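Local structure of sialidase B (Streptococcus pneumoniae TIGR4, 4XJA) at residues F206-L211 / L629-D634; I495-A500 / T516-T521; I571-N576 / Y611-S616. The protein catalyses the hydrolysis of alpha-(2->3)-, alpha-(2->6)- and alpha-(2->8)-glycosidic linkages of terminal sialic acids in oligosaccharides, glycoproteins and glycolipids. The protein carries 1 engineered substitution. All blocks are in the same frame, centred on the assembly; numbering follows the deposited sequence.

Contact 1: F206-L211 / L629-D634; sequences FRIPTL and LFEKYD. With SFJ ((2R,3R,4R,5R,6R)-5-acetamido-2,3-difluoro-4-hydroxy-6-[(1R,2R)-1,2,3-trihydroxypropyl]tetrahydro-2H-pyran-2-carboxylic acid), chain F.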
loop_
_atom_site.group_PDB
_atom_site.type_symbol
_atom_site.label_atom_id
_atom_site.label_comp_id
_atom_site.label_asym_id
_atom_site.label_seq_id
_atom_site.Cartn_x
_atom_site.Cartn_y
_atom_site.Cartn_z
ATOM N N PHE A 206 -4.570 -1.113 -1.913
ATOM C CA PHE A 206 -3.222 -1.408 -2.391
ATOM C C PHE A 206 -2.221 -1.217 -1.263
ATOM O O PHE A 206 -2.386 -0.326 -0.430
ATOM C CB PHE A 206 -2.871 -0.489 -3.575
ATOM C CG PHE A 206 -3.795 -0.651 -4.759
ATOM C CD1 PHE A 206 -3.568 -1.646 -5.710
ATOM C CD2 PHE A 206 -4.886 0.187 -4.920
ATOM C CE1 PHE A 206 -4.431 -1.812 -6.797
ATOM C CE2 PHE A 206 -5.750 0.040 -6.008
ATOM C CZ PHE A 206 -5.526 -0.964 -6.942
ATOM N N ARG A 207 -1.191 -2.056 -1.236
ATOM C CA ARG A 207 -0.080 -1.874 -0.314
ATOM C C ARG A 207 1.186 -2.408 -0.961
ATOM O O ARG A 207 1.126 -3.108 -1.965
ATOM C CB ARG A 207 -0.326 -2.624 1.001
ATOM C CG ARG A 207 -1.223 -1.914 2.038
ATOM C CD ARG A 207 -0.856 -2.382 3.466
ATOM N NE ARG A 207 0.553 -2.128 3.757
ATOM C CZ ARG A 207 1.206 -2.579 4.828
ATOM N NH1 ARG A 207 0.581 -3.319 5.746
ATOM N NH2 ARG A 207 2.492 -2.280 4.985
ATOM N N ILE A 208 2.324 -2.097 -0.352
ATOM C CA ILE A 208 3.616 -2.667 -0.749
ATOM C C ILE A 208 4.051 -2.255 -2.165
ATOM O O ILE A 208 4.249 -3.101 -3.033
ATOM C CB ILE A 208 3.640 -4.212 -0.609
ATOM C CG1 ILE A 208 2.822 -4.690 0.611
ATOM C CG2 ILE A 208 5.065 -4.711 -0.494
ATOM C CD1 ILE A 208 3.329 -4.192 1.968
ATOM N N PRO A 209 4.220 -0.945 -2.395
ATOM C CA PRO A 209 4.655 -0.461 -3.713
ATOM C C PRO A 209 6.117 -0.761 -3.996
ATOM O O PRO A 209 6.934 -0.809 -3.062
ATOM C CB PRO A 209 4.483 1.055 -3.597
ATOM C CG PRO A 209 4.701 1.346 -2.142
ATOM C CD PRO A 209 4.078 0.155 -1.417
ATOM N N THR A 210 6.433 -0.970 -5.277
ATOM C CA THR A 210 7.812 -1.049 -5.756
ATOM C C THR A 210 7.979 -0.137 -6.987
ATOM O O THR A 210 7.000 0.189 -7.664
ATOM C CB THR A 210 8.192 -2.471 -6.179
ATOM O OG1 THR A 210 7.676 -2.725 -7.491
ATOM C CG2 THR A 210 7.649 -3.515 -5.195
ATOM N N LEU A 211 9.219 0.263 -7.264
ATOM C CA LEU A 211 9.574 1.019 -8.467
ATOM C C LEU A 211 10.930 0.532 -8.929
ATOM O O LEU A 211 11.781 0.231 -8.104
ATOM C CB LEU A 211 9.702 2.516 -8.164
ATOM C CG LEU A 211 8.448 3.338 -7.909
ATOM C CD1 LEU A 211 8.849 4.735 -7.419
ATOM C CD2 LEU A 211 7.615 3.441 -9.201
ATOM N N LEU A 629 6.932 6.221 -4.755
ATOM C CA LEU A 629 5.576 5.664 -4.635
ATOM C C LEU A 629 5.459 5.116 -3.212
ATOM O O LEU A 629 6.234 4.246 -2.815
ATOM C CB LEU A 629 5.350 4.547 -5.661
ATOM C CG LEU A 629 3.985 3.842 -5.734
ATOM C CD1 LEU A 629 2.890 4.793 -6.129
ATOM C CD2 LEU A 629 4.041 2.671 -6.715
ATOM N N PHE A 630 4.512 5.631 -2.432
ATOM C CA PHE A 630 4.497 5.334 -0.994
ATOM C C PHE A 630 3.104 5.229 -0.399
ATOM O O PHE A 630 2.143 5.826 -0.902
ATOM C CB PHE A 630 5.315 6.383 -0.214
ATOM C CG PHE A 630 4.750 7.781 -0.296
ATOM C CD1 PHE A 630 4.982 8.574 -1.407
ATOM C CD2 PHE A 630 3.968 8.292 0.735
ATOM C CE1 PHE A 630 4.456 9.862 -1.487
ATOM C CE2 PHE A 630 3.451 9.586 0.667
ATOM C CZ PHE A 630 3.689 10.365 -0.444
ATOM N N GLU A 631 3.006 4.450 0.675
ATOM C CA GLU A 631 1.794 4.382 1.480
ATOM C C GLU A 631 1.663 5.651 2.310
ATOM O O GLU A 631 2.385 5.831 3.302
ATOM C CB GLU A 631 1.851 3.148 2.401
ATOM C CG GLU A 631 1.793 1.825 1.624
ATOM C CD GLU A 631 2.057 0.600 2.478
ATOM O OE1 GLU A 631 2.390 0.744 3.686
ATOM O OE2 GLU A 631 1.941 -0.521 1.930
ATOM N N LYS A 632 0.743 6.532 1.918
ATOM C CA LYS A 632 0.515 7.768 2.667
ATOM C C LYS A 632 -0.516 7.581 3.789
ATOM O O LYS A 632 -1.564 8.240 3.829
ATOM C CB LYS A 632 0.114 8.933 1.752
ATOM C CG LYS A 632 0.415 10.317 2.377
ATOM C CD LYS A 632 -0.271 11.466 1.624
ATOM C CE LYS A 632 -0.103 12.773 2.360
ATOM N NZ LYS A 632 1.345 13.173 2.421
ATOM N N TYR A 633 -0.190 6.692 4.719
ATOM C CA TYR A 633 -1.023 6.472 5.900
ATOM C C TYR A 633 -0.272 5.569 6.854
ATOM O O TYR A 633 0.761 5.019 6.500
ATOM C CB TYR A 633 -2.374 5.851 5.511
ATOM C CG TYR A 633 -2.368 4.361 5.249
ATOM C CD1 TYR A 633 -1.663 3.816 4.185
ATOM C CD2 TYR A 633 -3.095 3.498 6.062
ATOM C CE1 TYR A 633 -1.663 2.437 3.958
ATOM C CE2 TYR A 633 -3.114 2.141 5.838
ATOM C CZ TYR A 633 -2.404 1.616 4.783
ATOM O OH TYR A 633 -2.443 0.262 4.571
ATOM N N ASP A 634 -0.773 5.424 8.069
ATOM C CA ASP A 634 -0.108 4.520 8.995
ATOM C C ASP A 634 -0.643 3.109 8.756
ATOM O O ASP A 634 -1.738 2.759 9.215
ATOM C CB ASP A 634 -0.337 4.958 10.438
ATOM C CG ASP A 634 0.546 4.206 11.423
ATOM O OD1 ASP A 634 0.735 2.984 11.254
ATOM O OD2 ASP A 634 1.059 4.836 12.371
HETATM C C11 SFJ F . 4.574 -11.928 4.225
HETATM C C9 SFJ F . 4.493 -9.655 10.097
HETATM C C10 SFJ F . 3.897 -10.838 5.057
HETATM C C1 SFJ F . 3.876 -4.714 7.864
HETATM C C7 SFJ F . 3.443 -9.000 8.050
HETATM C C4 SFJ F . 3.804 -7.140 4.728
HETATM C C3 SFJ F . 3.218 -5.931 5.563
HETATM C C5 SFJ F . 3.730 -8.436 5.568
HETATM C C6 SFJ F . 4.334 -8.272 6.956
HETATM C C2 SFJ F . 3.584 -6.087 7.181
HETATM N N5 SFJ F . 4.335 -9.571 4.890
HETATM O O10 SFJ F . 2.982 -11.132 5.786
HETATM O O9 SFJ F . 3.823 -10.869 9.957
HETATM O O1A SFJ F . 4.747 -4.678 8.741
HETATM O O8 SFJ F . 4.212 -7.396 9.807
HETATM O O7 SFJ F . 2.031 -9.095 7.818
HETATM O O4 SFJ F . 3.242 -7.302 3.500
HETATM O O6 SFJ F . 4.640 -6.956 7.286
HETATM F FAI SFJ F . 2.169 -5.906 5.390
HETATM F FAJ SFJ F . 2.661 -6.457 7.945
HETATM O O1B SFJ F . 3.116 -3.818 7.495
HETATM C C8 SFJ F . 3.608 -8.623 9.556
#

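Contact 2: I495-A500 / T516-T521; sequences IPFKNA and TFFRTT. With SFJ ((2R,3R,4R,5R,6R)-5-acetamido-2,3-difluoro-4-hydroxy-6-[(1R,2R)-1,2,3-trihydroxypropyl]tetrahydro-2H-pyran-2-carboxylic acid), chain F.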
loop_
_atom_site.group_PDB
_atom_site.type_symbol
_atom_site.label_atom_id
_atom_site.label_comp_id
_atom_site.label_asym_id
_atom_site.label_seq_id
_atom_site.Cartn_x
_atom_site.Cartn_y
_atom_site.Cartn_z
ATOM N N ILE A 495 21.655 -12.286 11.752
ATOM C CA ILE A 495 21.350 -11.004 12.359
ATOM C C ILE A 495 20.957 -11.240 13.822
ATOM O O ILE A 495 20.433 -12.295 14.156
ATOM C CB ILE A 495 20.239 -10.261 11.581
ATOM C CG1 ILE A 495 18.967 -11.097 11.526
ATOM C CG2 ILE A 495 20.699 -9.946 10.158
ATOM C CD1 ILE A 495 17.823 -10.390 10.816
ATOM N N PRO A 496 21.217 -10.257 14.697
ATOM C CA PRO A 496 21.040 -10.461 16.144
ATOM C C PRO A 496 19.623 -10.225 16.681
ATOM O O PRO A 496 19.479 -9.806 17.827
ATOM C CB PRO A 496 21.996 -9.430 16.751
ATOM C CG PRO A 496 22.026 -8.315 15.746
ATOM C CD PRO A 496 21.905 -8.988 14.392
ATOM N N PHE A 497 18.603 -10.474 15.872
ATOM C CA PHE A 497 17.227 -10.443 16.349
ATOM C C PHE A 497 16.561 -11.722 15.883
ATOM O O PHE A 497 16.750 -12.140 14.737
ATOM C CB PHE A 497 16.449 -9.247 15.776
ATOM C CG PHE A 497 17.316 -8.129 15.303
ATOM C CD1 PHE A 497 17.743 -7.149 16.181
ATOM C CD2 PHE A 497 17.710 -8.059 13.977
ATOM C CE1 PHE A 497 18.557 -6.120 15.747
ATOM C CE2 PHE A 497 18.521 -7.032 13.538
ATOM C CZ PHE A 497 18.950 -6.066 14.424
ATOM N N LYS A 498 15.808 -12.363 16.770
ATOM C CA LYS A 498 14.903 -13.413 16.335
ATOM C C LYS A 498 13.573 -12.716 16.108
ATOM O O LYS A 498 13.353 -11.621 16.634
ATOM C CB LYS A 498 14.763 -14.508 17.392
ATOM C CG LYS A 498 16.075 -15.156 17.809
ATOM C CD LYS A 498 15.823 -16.486 18.510
ATOM C CE LYS A 498 17.053 -16.981 19.260
ATOM N NZ LYS A 498 16.786 -18.296 19.918
ATOM N N ASN A 499 12.708 -13.326 15.306
ATOM C CA ASN A 499 11.345 -12.824 15.121
ATOM C C ASN A 499 11.256 -11.428 14.495
ATOM O O ASN A 499 10.299 -10.685 14.737
ATOM C CB ASN A 499 10.580 -12.861 16.449
ATOM C CG ASN A 499 10.611 -14.234 17.093
ATOM O OD1 ASN A 499 10.841 -15.237 16.416
ATOM N ND2 ASN A 499 10.375 -14.289 18.405
ATOM N N ALA A 500 12.248 -11.071 13.687
ATOM C CA ALA A 500 12.257 -9.754 13.064
ATOM C C ALA A 500 11.645 -9.805 11.668
ATOM O O ALA A 500 11.876 -10.747 10.913
ATOM C CB ALA A 500 13.671 -9.198 13.007
ATOM N N THR A 516 23.482 -3.366 2.494
ATOM C CA THR A 516 22.087 -3.696 2.675
ATOM C C THR A 516 21.566 -2.926 3.868
ATOM O O THR A 516 22.145 -3.000 4.954
ATOM C CB THR A 516 21.923 -5.189 2.936
ATOM O OG1 THR A 516 22.497 -5.919 1.838
ATOM C CG2 THR A 516 20.440 -5.548 3.060
ATOM N N PHE A 517 20.470 -2.198 3.666
ATOM C CA PHE A 517 19.792 -1.490 4.752
ATOM C C PHE A 517 18.521 -2.253 5.147
ATOM O O PHE A 517 17.721 -2.624 4.283
ATOM C CB PHE A 517 19.439 -0.061 4.298
ATOM C CG PHE A 517 20.635 0.772 3.936
ATOM C CD1 PHE A 517 21.379 1.402 4.926
ATOM C CD2 PHE A 517 21.027 0.914 2.612
ATOM C CE1 PHE A 517 22.491 2.175 4.601
ATOM C CE2 PHE A 517 22.141 1.680 2.278
ATOM C CZ PHE A 517 22.876 2.311 3.279
ATOM N N PHE A 518 18.323 -2.503 6.438
ATOM C CA PHE A 518 17.177 -3.307 6.839
ATOM C C PHE A 518 16.447 -2.905 8.110
ATOM O O PHE A 518 17.009 -2.269 9.015
ATOM C CB PHE A 518 17.491 -4.821 6.827
ATOM C CG PHE A 518 18.565 -5.252 7.788
ATOM C CD1 PHE A 518 19.906 -5.027 7.505
ATOM C CD2 PHE A 518 18.233 -5.933 8.957
ATOM C CE1 PHE A 518 20.899 -5.459 8.382
ATOM C CE2 PHE A 518 19.213 -6.351 9.837
ATOM C CZ PHE A 518 20.546 -6.116 9.550
ATOM N N ARG A 519 15.166 -3.279 8.131
ATOM C CA ARG A 519 14.267 -3.088 9.267
ATOM C C ARG A 519 14.634 -4.042 10.393
ATOM O O ARG A 519 15.011 -5.193 10.151
ATOM C CB ARG A 519 12.830 -3.374 8.803
ATOM C CG ARG A 519 11.731 -3.335 9.864
ATOM C CD ARG A 519 10.414 -3.723 9.205
ATOM N NE ARG A 519 9.334 -3.984 10.154
ATOM C CZ ARG A 519 8.079 -4.210 9.791
ATOM N NH1 ARG A 519 7.748 -4.194 8.503
ATOM N NH2 ARG A 519 7.159 -4.444 10.716
ATOM N N THR A 520 14.530 -3.564 11.629
ATOM C CA THR A 520 14.839 -4.388 12.796
ATOM C C THR A 520 13.743 -4.259 13.848
ATOM O O THR A 520 12.657 -3.738 13.586
ATOM C CB THR A 520 16.155 -3.953 13.467
ATOM O OG1 THR A 520 15.934 -2.730 14.184
ATOM C CG2 THR A 520 17.275 -3.744 12.430
ATOM N N THR A 521 14.059 -4.701 15.056
ATOM C CA THR A 521 13.139 -4.608 16.178
ATOM C C THR A 521 13.714 -3.678 17.239
ATOM O O THR A 521 13.269 -3.701 18.385
ATOM C CB THR A 521 12.923 -5.979 16.821
ATOM O OG1 THR A 521 14.206 -6.571 17.070
ATOM C CG2 THR A 521 12.126 -6.888 15.897
HETATM C C11 SFJ F . 4.574 -11.928 4.225
HETATM C C9 SFJ F . 4.493 -9.655 10.097
HETATM C C10 SFJ F . 3.897 -10.838 5.057
HETATM C C1 SFJ F . 3.876 -4.714 7.864
HETATM C C7 SFJ F . 3.443 -9.000 8.050
HETATM C C4 SFJ F . 3.804 -7.140 4.728
HETATM C C3 SFJ F . 3.218 -5.931 5.563
HETATM C C5 SFJ F . 3.730 -8.436 5.568
HETATM C C6 SFJ F . 4.334 -8.272 6.956
HETATM C C2 SFJ F . 3.584 -6.087 7.181
HETATM N N5 SFJ F . 4.335 -9.571 4.890
HETATM O O10 SFJ F . 2.982 -11.132 5.786
HETATM O O9 SFJ F . 3.823 -10.869 9.957
HETATM O O1A SFJ F . 4.747 -4.678 8.741
HETATM O O8 SFJ F . 4.212 -7.396 9.807
HETATM O O7 SFJ F . 2.031 -9.095 7.818
HETATM O O4 SFJ F . 3.242 -7.302 3.500
HETATM O O6 SFJ F . 4.640 -6.956 7.286
HETATM F FAI SFJ F . 2.169 -5.906 5.390
HETATM F FAJ SFJ F . 2.661 -6.457 7.945
HETATM O O1B SFJ F . 3.116 -3.818 7.495
HETATM C C8 SFJ F . 3.608 -8.623 9.556
#

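Contact 3: I571-N576 / Y611-S616; sequences ILSTPN and YGYAYS. With SFJ ((2R,3R,4R,5R,6R)-5-acetamido-2,3-difluoro-4-hydroxy-6-[(1R,2R)-1,2,3-trihydroxypropyl]tetrahydro-2H-pyran-2-carboxylic acid), chain F.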
loop_
_atom_site.group_PDB
_atom_site.type_symbol
_atom_site.label_atom_id
_atom_site.label_comp_id
_atom_site.label_asym_id
_atom_site.label_seq_id
_atom_site.Cartn_x
_atom_site.Cartn_y
_atom_site.Cartn_z
ATOM N N ILE A 571 20.446 7.341 -1.216
ATOM C CA ILE A 571 19.202 7.941 -0.741
ATOM C C ILE A 571 18.315 6.876 -0.087
ATOM O O ILE A 571 18.039 5.828 -0.686
ATOM C CB ILE A 571 18.448 8.644 -1.897
ATOM C CG1 ILE A 571 19.374 9.653 -2.586
ATOM C CG2 ILE A 571 17.177 9.315 -1.377
ATOM C CD1 ILE A 571 18.783 10.315 -3.838
ATOM N N LEU A 572 17.895 7.134 1.154
ATOM C CA LEU A 572 16.999 6.233 1.881
ATOM C C LEU A 572 15.612 6.857 1.977
ATOM O O LEU A 572 15.490 8.075 2.073
ATOM C CB LEU A 572 17.504 5.971 3.311
ATOM C CG LEU A 572 18.854 5.321 3.588
ATOM C CD1 LEU A 572 18.987 5.003 5.082
ATOM C CD2 LEU A 572 19.049 4.077 2.775
ATOM N N SER A 573 14.573 6.021 1.969
ATOM C CA SER A 573 13.198 6.483 2.169
ATOM C C SER A 573 12.587 5.675 3.298
ATOM O O SER A 573 12.604 4.438 3.250
ATOM C CB SER A 573 12.368 6.251 0.916
ATOM O OG SER A 573 11.007 6.519 1.189
ATOM N N THR A 574 12.025 6.359 4.292
ATOM C CA THR A 574 11.528 5.699 5.497
ATOM C C THR A 574 10.715 6.685 6.329
ATOM O O THR A 574 10.912 7.887 6.213
ATOM C CB THR A 574 12.719 5.177 6.355
ATOM O OG1 THR A 574 12.245 4.689 7.616
ATOM C CG2 THR A 574 13.721 6.287 6.609
ATOM N N PRO A 575 9.786 6.183 7.164
ATOM C CA PRO A 575 9.272 7.106 8.173
ATOM C C PRO A 575 10.399 7.443 9.152
ATOM O O PRO A 575 11.304 6.630 9.347
ATOM C CB PRO A 575 8.199 6.276 8.889
ATOM C CG PRO A 575 8.645 4.842 8.707
ATOM C CD PRO A 575 9.197 4.837 7.287
ATOM N N ASN A 576 10.364 8.634 9.736
ATOM C CA ASN A 576 11.321 8.979 10.782
ATOM C C ASN A 576 10.520 9.351 12.018
ATOM O O ASN A 576 10.111 10.508 12.186
ATOM C CB ASN A 576 12.205 10.147 10.339
ATOM C CG ASN A 576 13.412 10.346 11.252
ATOM O OD1 ASN A 576 13.482 9.782 12.343
ATOM N ND2 ASN A 576 14.372 11.142 10.797
ATOM N N TYR A 611 1.784 13.418 9.669
ATOM C CA TYR A 611 1.034 12.758 8.591
ATOM C C TYR A 611 1.659 11.417 8.225
ATOM O O TYR A 611 2.877 11.250 8.311
ATOM C CB TYR A 611 0.938 13.664 7.359
ATOM C CG TYR A 611 -0.109 14.753 7.480
ATOM C CD1 TYR A 611 -0.640 15.108 8.715
ATOM C CD2 TYR A 611 -0.582 15.414 6.351
ATOM C CE1 TYR A 611 -1.624 16.105 8.833
ATOM C CE2 TYR A 611 -1.564 16.422 6.454
ATOM C CZ TYR A 611 -2.075 16.754 7.697
ATOM O OH TYR A 611 -3.041 17.737 7.814
ATOM N N GLY A 612 0.820 10.469 7.807
ATOM C CA GLY A 612 1.231 9.085 7.640
ATOM C C GLY A 612 2.207 8.826 6.513
ATOM O O GLY A 612 2.134 9.456 5.452
ATOM N N TYR A 613 3.126 7.889 6.749
ATOM C CA TYR A 613 4.082 7.456 5.735
ATOM C C TYR A 613 4.572 6.083 6.148
ATOM O O TYR A 613 5.148 5.927 7.233
ATOM C CB TYR A 613 5.259 8.433 5.670
ATOM C CG TYR A 613 6.196 8.242 4.484
ATOM C CD1 TYR A 613 7.290 7.379 4.554
ATOM C CD2 TYR A 613 6.007 8.958 3.310
ATOM C CE1 TYR A 613 8.168 7.230 3.459
ATOM C CE2 TYR A 613 6.859 8.804 2.222
ATOM C CZ TYR A 613 7.932 7.951 2.299
ATOM O OH TYR A 613 8.769 7.836 1.200
ATOM N N ALA A 614 4.330 5.072 5.316
ATOM C CA ALA A 614 4.734 3.717 5.688
ATOM C C ALA A 614 5.675 3.080 4.676
ATOM O O ALA A 614 6.801 3.549 4.493
ATOM C CB ALA A 614 3.516 2.830 5.962
ATOM N N TYR A 615 5.239 2.004 4.030
ATOM C CA TYR A 615 6.096 1.348 3.047
ATOM C C TYR A 615 6.281 2.279 1.856
ATOM O O TYR A 615 5.385 3.056 1.520
ATOM C CB TYR A 615 5.485 0.035 2.576
ATOM C CG TYR A 615 5.706 -1.151 3.498
ATOM C CD1 TYR A 615 5.487 -1.057 4.873
ATOM C CD2 TYR A 615 6.078 -2.386 2.983
ATOM C CE1 TYR A 615 5.664 -2.175 5.715
ATOM C CE2 TYR A 615 6.248 -3.494 3.806
ATOM C CZ TYR A 615 6.037 -3.387 5.161
ATOM O OH TYR A 615 6.212 -4.510 5.951
ATOM N N SER A 616 7.441 2.198 1.209
ATOM C CA SER A 616 7.757 3.134 0.140
ATOM C C SER A 616 8.659 2.500 -0.899
ATOM O O SER A 616 9.313 1.486 -0.643
ATOM C CB SER A 616 8.446 4.367 0.716
ATOM O OG SER A 616 9.681 4.019 1.327
HETATM C C11 SFJ F . 4.574 -11.928 4.225
HETATM C C9 SFJ F . 4.493 -9.655 10.097
HETATM C C10 SFJ F . 3.897 -10.838 5.057
HETATM C C1 SFJ F . 3.876 -4.714 7.864
HETATM C C7 SFJ F . 3.443 -9.000 8.050
HETATM C C4 SFJ F . 3.804 -7.140 4.728
HETATM C C3 SFJ F . 3.218 -5.931 5.563
HETATM C C5 SFJ F . 3.730 -8.436 5.568
HETATM C C6 SFJ F . 4.334 -8.272 6.956
HETATM C C2 SFJ F . 3.584 -6.087 7.181
HETATM N N5 SFJ F . 4.335 -9.571 4.890
HETATM O O10 SFJ F . 2.982 -11.132 5.786
HETATM O O9 SFJ F . 3.823 -10.869 9.957
HETATM O O1A SFJ F . 4.747 -4.678 8.741
HETATM O O8 SFJ F . 4.212 -7.396 9.807
HETATM O O7 SFJ F . 2.031 -9.095 7.818
HETATM O O4 SFJ F . 3.242 -7.302 3.500
HETATM O O6 SFJ F . 4.640 -6.956 7.286
HETATM F FAI SFJ F . 2.169 -5.906 5.390
HETATM F FAJ SFJ F . 2.661 -6.457 7.945
HETATM O O1B SFJ F . 3.116 -3.818 7.495
HETATM C C8 SFJ F . 3.608 -8.623 9.556
#

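Contact 1: F206-L211 / L629-D634
Pro209 lays its ring against Leu629, with Pro209 CB 3.5 Å from Leu629 CD2 and Pro209 CG 3.3 Å from Leu629 O. Leu211 extends this apolar patch through its CD1 branch, which lies 3.9 Å from Leu629 CB. The two strands run almost antiparallel (165°), yet no bond joins backbone to backbone; side chains, with the Ile208 N-H, make the link.

Towards Arg207 the contact becomes polar. Glu631, extended beyond CG, brings OE2 between two donors. Arg207 NE reaches OE2 of Glu631 at 2.8 Å in a nearly straight bond (178°); OE2 lies in the guanidinium plane, whereas NE stands above the carboxylate plane. The backbone N of Ile208 meets the same OE2 at 2.8 Å from the anti side. The bend of the arginine at chi3 (58°) folds NE back to the side of its own CB, where OE2 sits. Only a weak bond links Arg207 NH2 to Glu631 OE1, which is also hydrogen-bonded to Tyr615 N and Ser635 OG. Tyr633 sets its OH 3.3 Å from Arg207 CD, its ring perpendicular to the guanidinium.

Arg207 NH1 and NH2 both donate to the sialic acid analogue SFJ, with Arg207 NH2 3.0 Å from SFJ O1B. Glu631 thus helps, together with the ligand bonds, to fix the guanidinium's rotation, and its charge probably offsets part of the arginine's while the outer nitrogens grip the ligand carboxylate.

Contact 2: I495-A500 / T516-T521
The ring of Phe497 packs against Thr520 and Phe518, and its surroundings show where this contact is tight. Thr520 CB sits over one face, 4.0 Å from the centroid of the Phe497 ring and 24° off its normal, a CH-pi contact; the methyl CG2 of Thr520 comes still nearer the rim, 3.5 Å from Phe497 CZ. Pro496 CG lies over the opposite face, displaced toward the rim. The rings of Phe497 and Phe518 meet edge to edge through their CE2 atoms, Phe518 CE2 lying 3.8 Å from Phe497 CE2. Ile495 closes the group by bringing its CG2 branch obliquely to the Phe518 ring, 3.9 Å from CZ of Phe518. The first torsion of Phe497 (chi1 -22°) lies away from a staggered value, which may reflect the packing on both faces.

The Thr521 side is looser. Here Thr521 OG1 lies obliquely off the Phe497 ring, 3.7 Å from CD1 of that residue, and Thr521 CG2 touches Ala500 CB at 4.0 Å. Thr521 and Asn499 are exposed, and no hydrogen bond crosses between the segments. The hydroxyl of Thr520 is instead bonded to Lys524 O and Thr522 OG1.

Between Phe518 and Thr520, Arg519 departs in another direction. Its extended chain, with CG anti to the backbone N (chi1 176°), carries NH1 and NH2 to O1A of the bound SFJ, while Glu503 OE2 pairs with NH1 and Tyr551 O accepts from NE.

Segment 495-500 lies in the loop between strand 489-494, at the outer edge of one sheet, and strand 504-510, at the edge of the next. Phe518 ends strand 513-518 beside 504-510; Met528 touches Ile495, Tyr542 touches Pro496 and Phe497, and Ala526 of strand 526-530 packs on Phe518 and Thr520.

Contact 3: I571-N576 / Y611-S616
Segments 571-576 and 611-616 run in roughly opposite directions, 152° apart over residues 573-575 and 613-616. Their CA atoms come nearest at Pro575 and Tyr613 (5.7 Å) and at Ser573 and Ser616 (6.7 Å), and no backbone hydrogen bond joins them.

Three hydroxyls make the polar link. Tyr613 OH donates to Ser573 OG at 2.6 Å, the serine oxygen lying at the edge of the tyrosine ring, near its plane. Ser573 OG also pairs with Ser616 OG at 2.8 Å. Both Ser573 OG and the Tyr613 ring stand anti to their backbone N (chi1 172° and -169°), which lets them meet from the two segments. The chain extends further, since Ser616 OG is bonded to Ser556 OG. Pro575 crosses Tyr613 at about a right angle, its CB 3.5 Å from Tyr613 O, and Phe630 stacks on the Tyr613 ring.

Tyr615 points away from strand 569-575 toward the ligand: its OH lies 3.0 Å from SFJ C1 and is hydrogen-bonded to Glu503 OE1. This tyrosine is probably the nucleophile, and a tyrosine paired with a glutamate next to the carboxylate-bearing end of the ligand is characteristic of the sialidase active site.

In the fold
All three contacts touch SFJ, but with different depth and chemistry. Contacts 1 and 3 are wholly buried, with centres 9 Å apart, and touch directly: Glu631 N lies 2.9 Å from Tyr615 O, a probable backbone hydrogen bond. They share the sheet of strands 616-620 and 626-631, set against 205-213 and 569-575 respectively. Contact 2 lies by the sheet holding 513-518, about 22 Å from the chain centre, and has an exposed rim. Contact 1 relies on a salt bridge and contact 3 on hydroxyl pairs, whereas contact 2 is apolar across its segments. In this sialidase beta-propeller they converge on one site: Arg207 and Arg519, near Tyr615, form with Arg581 the arginine triad of sialidases.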